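Local coordinates for cell wall surface anchor family protein (Streptococcus agalactiae serogroup V, PDB 3TXA) that serves as the adhesive tip pilin of group B streptococcal pili, with a von Willebrand factor A fold and an IgG-like fold that probably mediate host attachment, at residues A[164-169]-A[535-540]; A[118-123]-A[150-155]; A[260-265]-A[298-303]; A[577-582]-A[594-599]. One frame throughout, in Å; residues are numbered along the deposited sequence.

Contact 1. Residues A[164-169]-A[535-540]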
loop_
_atom_site.group_PDB
_atom_site.type_symbol
_atom_site.label_atom_id
_atom_site.label_comp_id
_atom_site.label_asym_id
_atom_site.label_seq_id
_atom_site.Cartn_x
_atom_site.Cartn_y
_atom_site.Cartn_z
ATOM N N THR A 164 -14.704 -7.616 -3.877
ATOM C CA THR A 164 -13.541 -8.484 -4.017
ATOM C C THR A 164 -12.908 -8.604 -2.632
ATOM O O THR A 164 -13.050 -7.697 -1.803
ATOM C CB THR A 164 -12.507 -7.963 -5.052
ATOM O OG1 THR A 164 -13.127 -7.803 -6.334
ATOM C CG2 THR A 164 -11.351 -8.942 -5.204
ATOM N N THR A 165 -12.283 -9.742 -2.347
ATOM C CA THR A 165 -11.323 -9.802 -1.236
ATOM C C THR A 165 -10.108 -10.543 -1.665
ATOM O O THR A 165 -10.048 -11.140 -2.751
ATOM C CB THR A 165 -11.814 -10.534 0.035
ATOM O OG1 THR A 165 -12.789 -11.529 -0.331
ATOM C CG2 THR A 165 -12.322 -9.549 1.164
ATOM N N VAL A 166 -9.128 -10.467 -0.783
ATOM C CA VAL A 166 -8.006 -11.356 -0.817
ATOM C C VAL A 166 -8.122 -12.291 0.384
ATOM O O VAL A 166 -8.342 -11.851 1.518
ATOM C CB VAL A 166 -6.693 -10.585 -0.857
ATOM C CG1 VAL A 166 -6.438 -10.168 -2.246
ATOM C CG2 VAL A 166 -6.757 -9.377 0.033
ATOM N N GLU A 167 -8.051 -13.589 0.090
ATOM C CA GLU A 167 -7.990 -14.651 1.103
ATOM C C GLU A 167 -6.587 -15.180 0.954
ATOM O O GLU A 167 -6.058 -15.251 -0.167
ATOM C CB GLU A 167 -9.023 -15.779 0.846
ATOM C CG GLU A 167 -10.549 -15.367 0.853
ATOM C CD GLU A 167 -11.188 -15.219 2.267
ATOM O OE1 GLU A 167 -11.086 -16.168 3.083
ATOM O OE2 GLU A 167 -11.819 -14.167 2.558
ATOM N N THR A 168 -5.967 -15.530 2.070
ATOM C CA THR A 168 -4.574 -15.975 2.019
ATOM C C THR A 168 -4.526 -17.476 1.762
ATOM O O THR A 168 -5.207 -18.243 2.444
ATOM C CB THR A 168 -3.854 -15.603 3.311
ATOM O OG1 THR A 168 -3.434 -16.791 4.000
ATOM C CG2 THR A 168 -4.802 -14.767 4.199
ATOM N N LYS A 169 -3.737 -17.877 0.771
ATOM C CA LYS A 169 -3.678 -19.263 0.309
ATOM C C LYS A 169 -3.508 -20.306 1.431
ATOM O O LYS A 169 -4.334 -21.227 1.571
ATOM C CB LYS A 169 -2.591 -19.414 -0.739
ATOM C CG LYS A 169 -2.904 -18.674 -1.999
ATOM C CD LYS A 169 -1.731 -18.722 -2.939
ATOM C CE LYS A 169 -2.107 -18.166 -4.289
ATOM N NZ LYS A 169 -0.986 -18.289 -5.245
ATOM N N THR A 535 1.571 -14.526 -4.737
ATOM C CA THR A 535 2.254 -15.529 -3.917
ATOM C C THR A 535 1.581 -15.873 -2.592
ATOM O O THR A 535 1.536 -17.026 -2.228
ATOM C CB THR A 535 3.642 -14.995 -3.678
ATOM O OG1 THR A 535 4.354 -15.125 -4.904
ATOM C CG2 THR A 535 4.423 -15.682 -2.517
ATOM N N ILE A 536 1.029 -14.902 -1.885
ATOM C CA ILE A 536 0.468 -15.142 -0.560
ATOM C C ILE A 536 -1.050 -15.155 -0.567
ATOM O O ILE A 536 -1.669 -15.777 0.276
ATOM C CB ILE A 536 0.973 -14.064 0.464
ATOM C CG1 ILE A 536 2.504 -14.044 0.566
ATOM C CG2 ILE A 536 0.348 -14.206 1.839
ATOM C CD1 ILE A 536 3.161 -15.358 0.979
ATOM N N VAL A 537 -1.671 -14.438 -1.494
ATOM C CA VAL A 537 -3.125 -14.320 -1.483
ATOM C C VAL A 537 -3.710 -14.581 -2.845
ATOM O O VAL A 537 -3.015 -14.510 -3.859
ATOM C CB VAL A 537 -3.625 -12.938 -1.033
ATOM C CG1 VAL A 537 -3.345 -12.685 0.434
ATOM C CG2 VAL A 537 -3.040 -11.846 -1.927
ATOM N N GLU A 538 -5.009 -14.877 -2.824
ATOM C CA GLU A 538 -5.829 -15.124 -4.001
ATOM C C GLU A 538 -6.976 -14.107 -4.008
ATOM O O GLU A 538 -7.614 -13.838 -2.963
ATOM C CB GLU A 538 -6.395 -16.544 -3.931
ATOM C CG GLU A 538 -6.506 -17.264 -5.303
ATOM C CD GLU A 538 -6.283 -18.800 -5.203
ATOM O OE1 GLU A 538 -7.043 -19.486 -4.463
ATOM O OE2 GLU A 538 -5.335 -19.306 -5.865
ATOM N N GLU A 539 -7.228 -13.533 -5.181
ATOM C CA GLU A 539 -8.332 -12.584 -5.336
ATOM C C GLU A 539 -9.654 -13.296 -5.620
ATOM O O GLU A 539 -9.761 -14.090 -6.542
ATOM C CB GLU A 539 -8.030 -11.569 -6.440
ATOM C CG GLU A 539 -6.838 -10.660 -6.147
ATOM C CD GLU A 539 -6.685 -9.526 -7.163
ATOM O OE1 GLU A 539 -7.575 -8.633 -7.187
ATOM O OE2 GLU A 539 -5.667 -9.537 -7.921
ATOM N N LYS A 540 -10.660 -12.979 -4.822
ATOM C CA LYS A 540 -11.942 -13.641 -4.894
ATOM C C LYS A 540 -13.082 -12.643 -5.056
ATOM O O LYS A 540 -13.371 -11.872 -4.116
ATOM C CB LYS A 540 -12.168 -14.439 -3.608
ATOM C CG LYS A 540 -11.497 -15.794 -3.626
ATOM C CD LYS A 540 -12.125 -16.742 -2.581
ATOM C CE LYS A 540 -11.466 -18.121 -2.630
ATOM N NZ LYS A 540 -11.063 -18.453 -4.049
#

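Contact 2. Residues A[118-123]-A[150-155]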
loop_
_atom_site.group_PDB
_atom_site.type_symbol
_atom_site.label_atom_id
_atom_site.label_comp_id
_atom_site.label_asym_id
_atom_site.label_seq_id
_atom_site.Cartn_x
_atom_site.Cartn_y
_atom_site.Cartn_z
ATOM N N GLN A 118 -51.786 13.123 -1.986
ATOM C CA GLN A 118 -51.822 11.668 -1.725
ATOM C C GLN A 118 -50.915 10.887 -2.708
ATOM O O GLN A 118 -50.769 11.281 -3.876
ATOM C CB GLN A 118 -53.272 11.123 -1.711
ATOM C CG GLN A 118 -54.123 11.534 -0.472
ATOM C CD GLN A 118 -53.481 11.157 0.880
ATOM O OE1 GLN A 118 -53.625 10.032 1.365
ATOM N NE2 GLN A 118 -52.788 12.112 1.493
ATOM N N TYR A 119 -50.305 9.800 -2.218
ATOM C CA TYR A 119 -49.280 9.042 -2.963
ATOM C C TYR A 119 -49.733 7.662 -3.433
ATOM O O TYR A 119 -50.346 6.904 -2.667
ATOM C CB TYR A 119 -48.009 8.889 -2.120
ATOM C CG TYR A 119 -47.216 10.168 -1.967
ATOM C CD1 TYR A 119 -46.287 10.546 -2.929
ATOM C CD2 TYR A 119 -47.403 11.001 -0.860
ATOM C CE1 TYR A 119 -45.560 11.711 -2.796
ATOM C CE2 TYR A 119 -46.682 12.177 -0.719
ATOM C CZ TYR A 119 -45.763 12.522 -1.693
ATOM O OH TYR A 119 -45.035 13.682 -1.575
ATOM N N LYS A 120 -49.402 7.331 -4.685
ATOM C CA LYS A 120 -49.825 6.061 -5.296
ATOM C C LYS A 120 -48.781 4.927 -5.298
ATOM O O LYS A 120 -49.124 3.761 -5.540
ATOM C CB LYS A 120 -50.361 6.295 -6.706
ATOM C CG LYS A 120 -51.848 6.513 -6.749
ATOM C CD LYS A 120 -52.453 5.915 -7.999
ATOM C CE LYS A 120 -52.435 6.875 -9.166
ATOM N NZ LYS A 120 -53.094 6.273 -10.355
ATOM N N ALA A 121 -47.522 5.266 -5.020
ATOM C CA ALA A 121 -46.450 4.267 -4.958
ATOM C C ALA A 121 -45.381 4.535 -3.891
ATOM O O ALA A 121 -45.105 5.689 -3.533
ATOM C CB ALA A 121 -45.811 4.094 -6.325
ATOM N N LEU A 122 -44.774 3.447 -3.416
ATOM C CA LEU A 122 -43.807 3.488 -2.320
ATOM C C LEU A 122 -42.514 2.738 -2.621
ATOM O O LEU A 122 -42.546 1.552 -2.930
ATOM C CB LEU A 122 -44.420 2.882 -1.055
ATOM C CG LEU A 122 -45.698 3.452 -0.453
ATOM C CD1 LEU A 122 -46.016 2.705 0.832
ATOM C CD2 LEU A 122 -45.574 4.939 -0.185
ATOM N N ASN A 123 -41.388 3.434 -2.498
ATOM C CA ASN A 123 -40.069 2.838 -2.664
ATOM C C ASN A 123 -39.438 2.445 -1.325
ATOM O O ASN A 123 -39.784 3.013 -0.294
ATOM C CB ASN A 123 -39.147 3.797 -3.418
ATOM C CG ASN A 123 -39.144 3.560 -4.912
ATOM O OD1 ASN A 123 -39.453 2.479 -5.395
ATOM N ND2 ASN A 123 -38.771 4.577 -5.652
ATOM N N ASP A 150 -51.936 7.686 -14.395
ATOM C CA ASP A 150 -53.374 7.413 -14.381
ATOM C C ASP A 150 -53.645 5.947 -14.639
ATOM O O ASP A 150 -54.561 5.366 -14.047
ATOM C CB ASP A 150 -54.098 8.263 -15.440
ATOM C CG ASP A 150 -53.578 9.703 -15.493
ATOM O OD1 ASP A 150 -54.054 10.545 -14.673
ATOM O OD2 ASP A 150 -52.688 9.978 -16.353
ATOM N N LYS A 151 -52.842 5.362 -15.528
ATOM C CA LYS A 151 -53.013 3.972 -15.933
ATOM C C LYS A 151 -52.155 2.974 -15.126
ATOM O O LYS A 151 -52.245 1.750 -15.343
ATOM C CB LYS A 151 -52.782 3.821 -17.444
ATOM C CG LYS A 151 -54.021 4.062 -18.317
ATOM C CD LYS A 151 -53.862 3.348 -19.675
ATOM C CE LYS A 151 -55.142 3.361 -20.529
ATOM N NZ LYS A 151 -55.303 4.665 -21.227
ATOM N N ASN A 152 -51.354 3.504 -14.194
ATOM C CA ASN A 152 -50.547 2.697 -13.254
ATOM C C ASN A 152 -49.344 2.003 -13.884
ATOM O O ASN A 152 -49.070 0.820 -13.636
ATOM C CB ASN A 152 -51.412 1.680 -12.504
ATOM C CG ASN A 152 -52.376 2.334 -11.540
ATOM O OD1 ASN A 152 -52.021 3.256 -10.790
ATOM N ND2 ASN A 152 -53.608 1.848 -11.540
ATOM N N LYS A 153 -48.629 2.763 -14.701
ATOM C CA LYS A 153 -47.497 2.242 -15.431
ATOM C C LYS A 153 -46.200 2.781 -14.850
ATOM O O LYS A 153 -45.934 4.002 -14.874
ATOM C CB LYS A 153 -47.616 2.552 -16.928
ATOM C CG LYS A 153 -48.798 1.887 -17.603
ATOM C CD LYS A 153 -48.779 2.143 -19.090
ATOM C CE LYS A 153 -50.090 1.706 -19.703
ATOM N NZ LYS A 153 -50.015 1.673 -21.182
ATOM N N TYR A 154 -45.405 1.842 -14.326
ATOM C CA TYR A 154 -44.162 2.159 -13.645
ATOM C C TYR A 154 -42.962 1.420 -14.246
ATOM O O TYR A 154 -43.124 0.379 -14.889
ATOM C CB TYR A 154 -44.280 1.858 -12.154
ATOM C CG TYR A 154 -45.488 2.464 -11.456
ATOM C CD1 TYR A 154 -46.633 1.687 -11.209
ATOM C CD2 TYR A 154 -45.479 3.796 -11.016
ATOM C CE1 TYR A 154 -47.746 2.225 -10.560
ATOM C CE2 TYR A 154 -46.588 4.349 -10.353
ATOM C CZ TYR A 154 -47.718 3.557 -10.132
ATOM O OH TYR A 154 -48.823 4.075 -9.487
ATOM N N LYS A 155 -41.772 1.993 -14.020
ATOM C CA LYS A 155 -40.509 1.479 -14.510
ATOM C C LYS A 155 -39.668 1.038 -13.322
ATOM O O LYS A 155 -39.186 1.877 -12.550
ATOM C CB LYS A 155 -39.772 2.569 -15.272
ATOM C CG LYS A 155 -38.509 2.141 -15.950
ATOM C CD LYS A 155 -37.981 3.258 -16.829
ATOM C CE LYS A 155 -37.626 2.749 -18.220
ATOM N NZ LYS A 155 -38.796 2.121 -18.938
#

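Contact 3. Residues A[260-265]-A[298-303]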
loop_
_atom_site.group_PDB
_atom_site.type_symbol
_atom_site.label_atom_id
_atom_site.label_comp_id
_atom_site.label_asym_id
_atom_site.label_seq_id
_atom_site.Cartn_x
_atom_site.Cartn_y
_atom_site.Cartn_z
ATOM N N THR A 260 28.511 20.614 11.603
ATOM C CA THR A 260 29.007 19.253 11.452
ATOM C C THR A 260 28.027 18.232 12.060
ATOM O O THR A 260 28.258 17.022 11.993
ATOM C CB THR A 260 30.383 19.077 12.134
ATOM O OG1 THR A 260 30.281 19.496 13.496
ATOM C CG2 THR A 260 31.441 19.893 11.466
ATOM N N THR A 261 26.961 18.727 12.687
ATOM C CA THR A 261 25.742 17.948 12.824
ATOM C C THR A 261 24.567 18.781 12.363
ATOM O O THR A 261 24.631 20.007 12.468
ATOM C CB THR A 261 25.440 17.561 14.250
ATOM O OG1 THR A 261 25.153 18.731 15.013
ATOM C CG2 THR A 261 26.582 16.814 14.859
ATOM N N PHE A 262 23.501 18.132 11.865
ATOM C CA PHE A 262 22.235 18.808 11.620
ATOM C C PHE A 262 21.136 18.208 12.498
ATOM O O PHE A 262 21.165 17.014 12.802
ATOM C CB PHE A 262 21.849 18.756 10.156
ATOM C CG PHE A 262 22.775 19.503 9.263
ATOM C CD1 PHE A 262 22.394 20.735 8.722
ATOM C CD2 PHE A 262 24.020 18.978 8.927
ATOM C CE1 PHE A 262 23.255 21.440 7.894
ATOM C CE2 PHE A 262 24.890 19.660 8.077
ATOM C CZ PHE A 262 24.516 20.902 7.559
ATOM N N THR A 263 20.189 19.048 12.917
ATOM C CA THR A 263 19.048 18.618 13.716
ATOM C C THR A 263 17.762 19.209 13.138
ATOM O O THR A 263 17.638 20.426 12.978
ATOM C CB THR A 263 19.239 19.003 15.173
ATOM O OG1 THR A 263 20.433 18.374 15.625
ATOM C CG2 THR A 263 18.073 18.545 16.058
ATOM N N ALA A 264 16.821 18.340 12.793
ATOM C CA ALA A 264 15.567 18.779 12.208
ATOM C C ALA A 264 14.435 17.855 12.616
ATOM O O ALA A 264 14.657 16.721 13.008
ATOM C CB ALA A 264 15.679 18.843 10.750
ATOM N N THR A 265 13.220 18.384 12.574
ATOM C CA THR A 265 12.024 17.579 12.629
ATOM C C THR A 265 11.800 16.992 11.241
ATOM O O THR A 265 11.897 17.689 10.250
ATOM C CB THR A 265 10.875 18.409 13.123
ATOM O OG1 THR A 265 11.270 18.936 14.407
ATOM C CG2 THR A 265 9.573 17.569 13.283
ATOM N N ASP A 298 14.489 22.177 0.852
ATOM C CA ASP A 298 14.778 22.263 2.303
ATOM C C ASP A 298 16.167 21.675 2.506
ATOM O O ASP A 298 16.324 20.460 2.555
ATOM C CB ASP A 298 13.753 21.454 3.115
ATOM C CG ASP A 298 13.980 21.552 4.621
ATOM O OD1 ASP A 298 15.067 22.001 5.031
ATOM O OD2 ASP A 298 13.073 21.194 5.410
ATOM N N ARG A 299 17.178 22.517 2.623
ATOM C CA ARG A 299 18.538 22.040 2.529
ATOM C C ARG A 299 18.934 21.295 3.804
ATOM O O ARG A 299 19.806 20.421 3.766
ATOM C CB ARG A 299 19.505 23.189 2.193
ATOM C CG ARG A 299 20.834 22.735 1.522
ATOM C CD ARG A 299 21.754 23.927 1.036
ATOM N NE ARG A 299 22.129 23.761 -0.392
ATOM C CZ ARG A 299 23.308 23.326 -0.852
ATOM N NH1 ARG A 299 24.309 23.047 -0.022
ATOM N NH2 ARG A 299 23.505 23.198 -2.162
ATOM N N THR A 300 18.283 21.621 4.917
ATOM C CA THR A 300 18.532 20.924 6.147
ATOM C C THR A 300 18.091 19.452 6.035
ATOM O O THR A 300 18.929 18.554 6.088
ATOM C CB THR A 300 17.882 21.624 7.356
ATOM O OG1 THR A 300 18.556 22.863 7.597
ATOM C CG2 THR A 300 18.022 20.778 8.608
ATOM N N LEU A 301 16.793 19.200 5.834
ATOM C CA LEU A 301 16.303 17.837 5.665
ATOM C C LEU A 301 17.012 17.157 4.512
ATOM O O LEU A 301 17.048 15.930 4.408
ATOM C CB LEU A 301 14.784 17.796 5.516
ATOM C CG LEU A 301 13.930 17.966 6.802
ATOM C CD1 LEU A 301 12.443 17.775 6.504
ATOM C CD2 LEU A 301 14.327 16.986 7.935
ATOM N N TYR A 302 17.638 17.932 3.654
ATOM C CA TYR A 302 18.322 17.280 2.534
ATOM C C TYR A 302 19.498 16.485 3.059
ATOM O O TYR A 302 19.923 15.545 2.399
ATOM C CB TYR A 302 18.747 18.282 1.440
ATOM C CG TYR A 302 19.462 17.678 0.264
ATOM C CD1 TYR A 302 18.757 17.137 -0.801
ATOM C CD2 TYR A 302 20.848 17.677 0.203
ATOM C CE1 TYR A 302 19.404 16.593 -1.901
ATOM C CE2 TYR A 302 21.539 17.118 -0.903
ATOM C CZ TYR A 302 20.801 16.593 -1.944
ATOM O OH TYR A 302 21.472 16.042 -3.017
ATOM N N GLN A 303 20.004 16.885 4.236
ATOM C CA GLN A 303 21.109 16.205 4.915
ATOM C C GLN A 303 20.732 14.835 5.536
ATOM O O GLN A 303 21.620 14.080 5.973
ATOM C CB GLN A 303 21.702 17.080 6.021
ATOM C CG GLN A 303 22.109 18.524 5.644
ATOM C CD GLN A 303 23.109 18.634 4.498
ATOM O OE1 GLN A 303 22.857 19.349 3.529
ATOM N NE2 GLN A 303 24.238 17.950 4.600
#

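Contact 4. Residues A[577-582]-A[594-599]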
loop_
_atom_site.group_PDB
_atom_site.type_symbol
_atom_site.label_atom_id
_atom_site.label_comp_id
_atom_site.label_asym_id
_atom_site.label_seq_id
_atom_site.Cartn_x
_atom_site.Cartn_y
_atom_site.Cartn_z
ATOM N N ASP A 577 -19.464 -0.482 -16.520
ATOM C CA ASP A 577 -18.303 -0.353 -17.395
ATOM C C ASP A 577 -18.752 0.032 -18.844
ATOM O O ASP A 577 -18.013 -0.175 -19.827
ATOM C CB ASP A 577 -17.548 -1.678 -17.401
ATOM C CG ASP A 577 -18.364 -2.799 -18.057
ATOM O OD1 ASP A 577 -19.633 -2.671 -18.082
ATOM O OD2 ASP A 577 -17.747 -3.769 -18.573
ATOM N N GLY A 578 -19.982 0.541 -18.971
ATOM C CA GLY A 578 -20.538 0.987 -20.250
ATOM C C GLY A 578 -20.712 -0.119 -21.294
ATOM O O GLY A 578 -20.395 0.065 -22.491
ATOM N N SER A 579 -21.200 -1.277 -20.841
ATOM C CA SER A 579 -21.551 -2.395 -21.741
ATOM C C SER A 579 -23.060 -2.588 -21.610
ATOM O O SER A 579 -23.672 -2.094 -20.654
ATOM C CB SER A 579 -20.781 -3.672 -21.374
ATOM O OG SER A 579 -21.081 -4.101 -20.045
ATOM N N GLN A 580 -23.653 -3.282 -22.565
ATOM C CA GLN A 580 -25.081 -3.493 -22.542
ATOM C C GLN A 580 -25.416 -4.768 -23.256
ATOM O O GLN A 580 -24.642 -5.248 -24.103
ATOM C CB GLN A 580 -25.795 -2.357 -23.240
ATOM C CG GLN A 580 -25.237 -2.067 -24.641
ATOM C CD GLN A 580 -26.013 -0.976 -25.364
ATOM O OE1 GLN A 580 -27.236 -1.084 -25.565
ATOM N NE2 GLN A 580 -25.312 0.084 -25.757
ATOM N N LEU A 581 -26.566 -5.325 -22.899
ATOM C CA LEU A 581 -27.130 -6.410 -23.666
ATOM C C LEU A 581 -27.913 -5.789 -24.800
ATOM O O LEU A 581 -28.855 -5.040 -24.578
ATOM C CB LEU A 581 -28.030 -7.311 -22.824
ATOM C CG LEU A 581 -27.460 -8.428 -21.964
ATOM C CD1 LEU A 581 -28.533 -9.481 -21.764
ATOM C CD2 LEU A 581 -26.287 -9.028 -22.637
ATOM N N LYS A 582 -27.467 -6.092 -26.006
ATOM C CA LYS A 582 -28.120 -5.680 -27.216
ATOM C C LYS A 582 -28.542 -6.923 -27.961
ATOM O O LYS A 582 -27.713 -7.606 -28.561
ATOM C CB LYS A 582 -27.171 -4.872 -28.110
ATOM C CG LYS A 582 -27.865 -4.206 -29.314
ATOM C CD LYS A 582 -28.556 -2.873 -28.875
ATOM C CE LYS A 582 -28.617 -1.801 -30.020
ATOM N NZ LYS A 582 -27.255 -1.479 -30.620
ATOM N N GLY A 594 -17.916 -6.976 -24.312
ATOM C CA GLY A 594 -19.157 -7.080 -23.549
ATOM C C GLY A 594 -18.957 -6.833 -22.083
ATOM O O GLY A 594 -19.927 -6.653 -21.330
ATOM N N GLY A 595 -17.679 -6.845 -21.688
ATOM C CA GLY A 595 -17.241 -6.586 -20.309
ATOM C C GLY A 595 -17.951 -7.419 -19.262
ATOM O O GLY A 595 -18.298 -8.586 -19.485
ATOM N N ILE A 596 -18.099 -6.818 -18.091
ATOM C CA ILE A 596 -18.998 -7.207 -17.024
ATOM C C ILE A 596 -20.211 -8.083 -17.475
ATOM O O ILE A 596 -20.691 -8.915 -16.699
ATOM C CB ILE A 596 -19.509 -5.876 -16.453
ATOM C CG1 ILE A 596 -19.264 -5.697 -14.984
ATOM C CG2 ILE A 596 -20.965 -5.666 -16.689
ATOM C CD1 ILE A 596 -20.296 -4.656 -14.420
ATOM N N LEU A 597 -20.711 -7.902 -18.708
ATOM C CA LEU A 597 -21.927 -8.598 -19.164
ATOM C C LEU A 597 -21.722 -9.708 -20.169
ATOM O O LEU A 597 -22.702 -10.261 -20.646
ATOM C CB LEU A 597 -22.941 -7.639 -19.741
ATOM C CG LEU A 597 -23.663 -6.669 -18.824
ATOM C CD1 LEU A 597 -24.593 -5.778 -19.674
ATOM C CD2 LEU A 597 -24.443 -7.362 -17.717
ATOM N N LYS A 598 -20.468 -10.024 -20.502
ATOM C CA LYS A 598 -20.108 -11.227 -21.295
ATOM C C LYS A 598 -20.818 -12.512 -20.778
ATOM O O LYS A 598 -20.671 -12.899 -19.612
ATOM C CB LYS A 598 -18.589 -11.428 -21.238
ATOM C CG LYS A 598 -17.949 -11.742 -22.558
ATOM C CD LYS A 598 -17.687 -13.253 -22.778
ATOM C CE LYS A 598 -16.710 -13.495 -23.970
ATOM N NZ LYS A 598 -17.433 -13.890 -25.252
ATOM N N ASP A 599 -21.603 -13.143 -21.647
ATOM C CA ASP A 599 -22.406 -14.343 -21.321
ATOM C C ASP A 599 -23.524 -14.182 -20.266
ATOM O O ASP A 599 -24.220 -15.145 -19.942
ATOM C CB ASP A 599 -21.515 -15.550 -20.988
ATOM C CG ASP A 599 -20.469 -15.825 -22.064
ATOM O OD1 ASP A 599 -20.831 -16.202 -23.218
ATOM O OD2 ASP A 599 -19.270 -15.674 -21.724
#

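Contact 1. Residues A[164-169]-A[535-540]
Val166 and Val537 meet on one face of an antiparallel strand pair, a two-stranded connection where the chain enters and leaves the von Willebrand factor A part of the pilin. Their side chains approach at a slant: CG1 of Val166, anti to its carbonyl carbon (chi1 -81°), reaches CG2 of Val537 at 3.8 Å. On the same face CG1 of Val166 also lies against CG of Glu539, whose carboxylate turns elsewhere, to a salt bridge with Lys211, while Leu175 of strand 175-182 borders Thr168 and Val537. The other face carries Thr165, Glu167, Glu538 and Lys540. Here Glu167 and Lys540 run nearly perpendicular, touching through methylenes, CG of Glu167 to CD of Lys540 at 4.0 Å. Between the faces, the backbones join in two hydrogen-bonded pairs, Thr165 with Lys540 and Glu167 with Glu538, each closed by reciprocal N-H to O bonds. Past the strand end, the extended Lys169 side chain crosses Glu538 at roughly a right angle; its NZ, 4.5 Å from Glu538 OE2, is too far for a salt bridge and bonds weakly to Lys534 O instead. Just beyond the last pair, where helix 525-536 gives way to strand 537-541, Lys169 N donates to Ile536 O at 3.0 Å.

Contact 2. Residues A[118-123]-A[150-155]
Two bends in the Lys120 side chain, at chi2 (-145°) and chi3 (-88°), carry NZ across to the carboxamide of Asn152, itself set with CG beside its backbone N (chi1 -68°). Lys120 NZ donates a hydrogen bond to Asn152 OD1 at 3.2 Å, from above the carbonyl plane rather than within it, and the two side chains cross almost perpendicularly. The lysine's CB in turn lies 3.9 Å from Tyr154 OH, so one chain touches the second segment both near its root and at its end. Next to it, the methyl of Ala121 approaches the tyrosine ring obliquely, with its CB 4.1 Å from Tyr154 CE2. Just ahead of strand 153-168, Asn152 stands in a G1 beta bulge, in which it and Lys153 both face Asp148. Strand 121-124 belongs to a separate sheet, so the contact packs side chains between two sheets without any backbone bond across it. Ile143 and Ile669 touch both Ala121 and Tyr154, extending the apolar layer. The amide is one of several partners of the lysine: NZ also forms a salt bridge with Asp671 and bonds to Leu149 O. Buried as Lys120 is, this mixture of a carboxylate and neutral oxygens probably stabilises its positive charge.

Contact 3. Residues A[260-265]-A[298-303]
Gln303 lays its CG over the centre of the Phe262 ring, 3.6 Å from the ring centroid and only 2° off the normal, a clear CH-pi contact. The glutamine bends at chi2 (-57°), and its amide plane ends up 27° from the ring plane, leaning across the same aromatic face. Two residues along the strand, the CB of Ala264 rests against two methyls: Leu301 CD2 at 3.6 Å and Thr300 CG2 at 3.7 Å. Leu301 CD2 continues to the strand backbone, 3.4 Å from Thr265 O. Behind this first shell, Asp298 OD1 receives weak bonds from the backbone N atoms of Thr300 and Leu301, steadying the turn that presents their side chains. On the strand side, Phe262 pairs through its backbone with Val237 of strand 234-242. Its ring also takes part in an edge-to-face pair with Trp255 and a cation-pi contact with Lys259. The joined parts are therefore the outermost strand 261-265 of a small three-stranded antiparallel sheet and the loop before helix 309-323. A cadmium ion lies about 4 Å from the Gln303 side chain. No hydrogen bond links the segments; carbon surfaces and an aromatic face hold them together, implying a largely dispersive attraction.

Contact 4. Residues A[577-582]-A[594-599]
Asp577 and Ile596 cross obliquely in the close-packed half of this contact, where a carboxylate presses into a glycine-rich turn of the Ig-like part. Asp577 has CG lodged between its backbone N and carbonyl carbon (chi1 67°), which swings the carboxylate over the turn. There OD2 accepts a weak, bent bond from Ile596 N, 3.1 Å away at an N-H...O angle of 132°, and rests 3.3 Å from CA of Gly595, a residue with no side chain to hold it off. The other oxygen is occupied too. Ser579 OG donates to Asp577 OD1 at 2.8 Å on the syn side, 18° out of the carboxylate plane, so each oxygen has its own donor and the rotation of the group is probably restrained, chiefly by the serine. Carbon completes this half: Ile596 CG2 lies 3.6 Å from Asp577 OD1 and 3.7 Å from Ser579 OG. Further along no polar bond joins the segments; buried Leu597 rests its CD1 on the strand backbone, 3.7 Å from CA of Gln580. The looser side is at Gln580, partly exposed, whose CB points away from the turn. The turn follows strand 585-588 and leads to strand 601-605; Leu597 reaches across to Ala586, Leu573 and Val624, and Ile596 also meets Val624, so strands 585-588, 571-575 and 623-632 wall in its inner side.

How the contacts relate
The four contacts are strung along an elongated chain. Contact 2 closes first, contact 1 opens next and encloses contact 3 in sequence, and contact 4 comes last. Contacts 1 and 2 share strand 153-168, with centres 46 Å apart; it pairs with 537-541, and contact 4 reaches the same large antiparallel sheet, its centre 26 Å from contact 1 and 31 Å from contact 2. Contact 3 lies elsewhere, about 70 Å from contact 2 between centres and across the chain's centre. The von Willebrand factor A fold with its parallel sheet is thus an insertion between the paired strands of contact 1, while contacts 2 and 4 belong to the beta-rich region formed from both ends of the modelled chain.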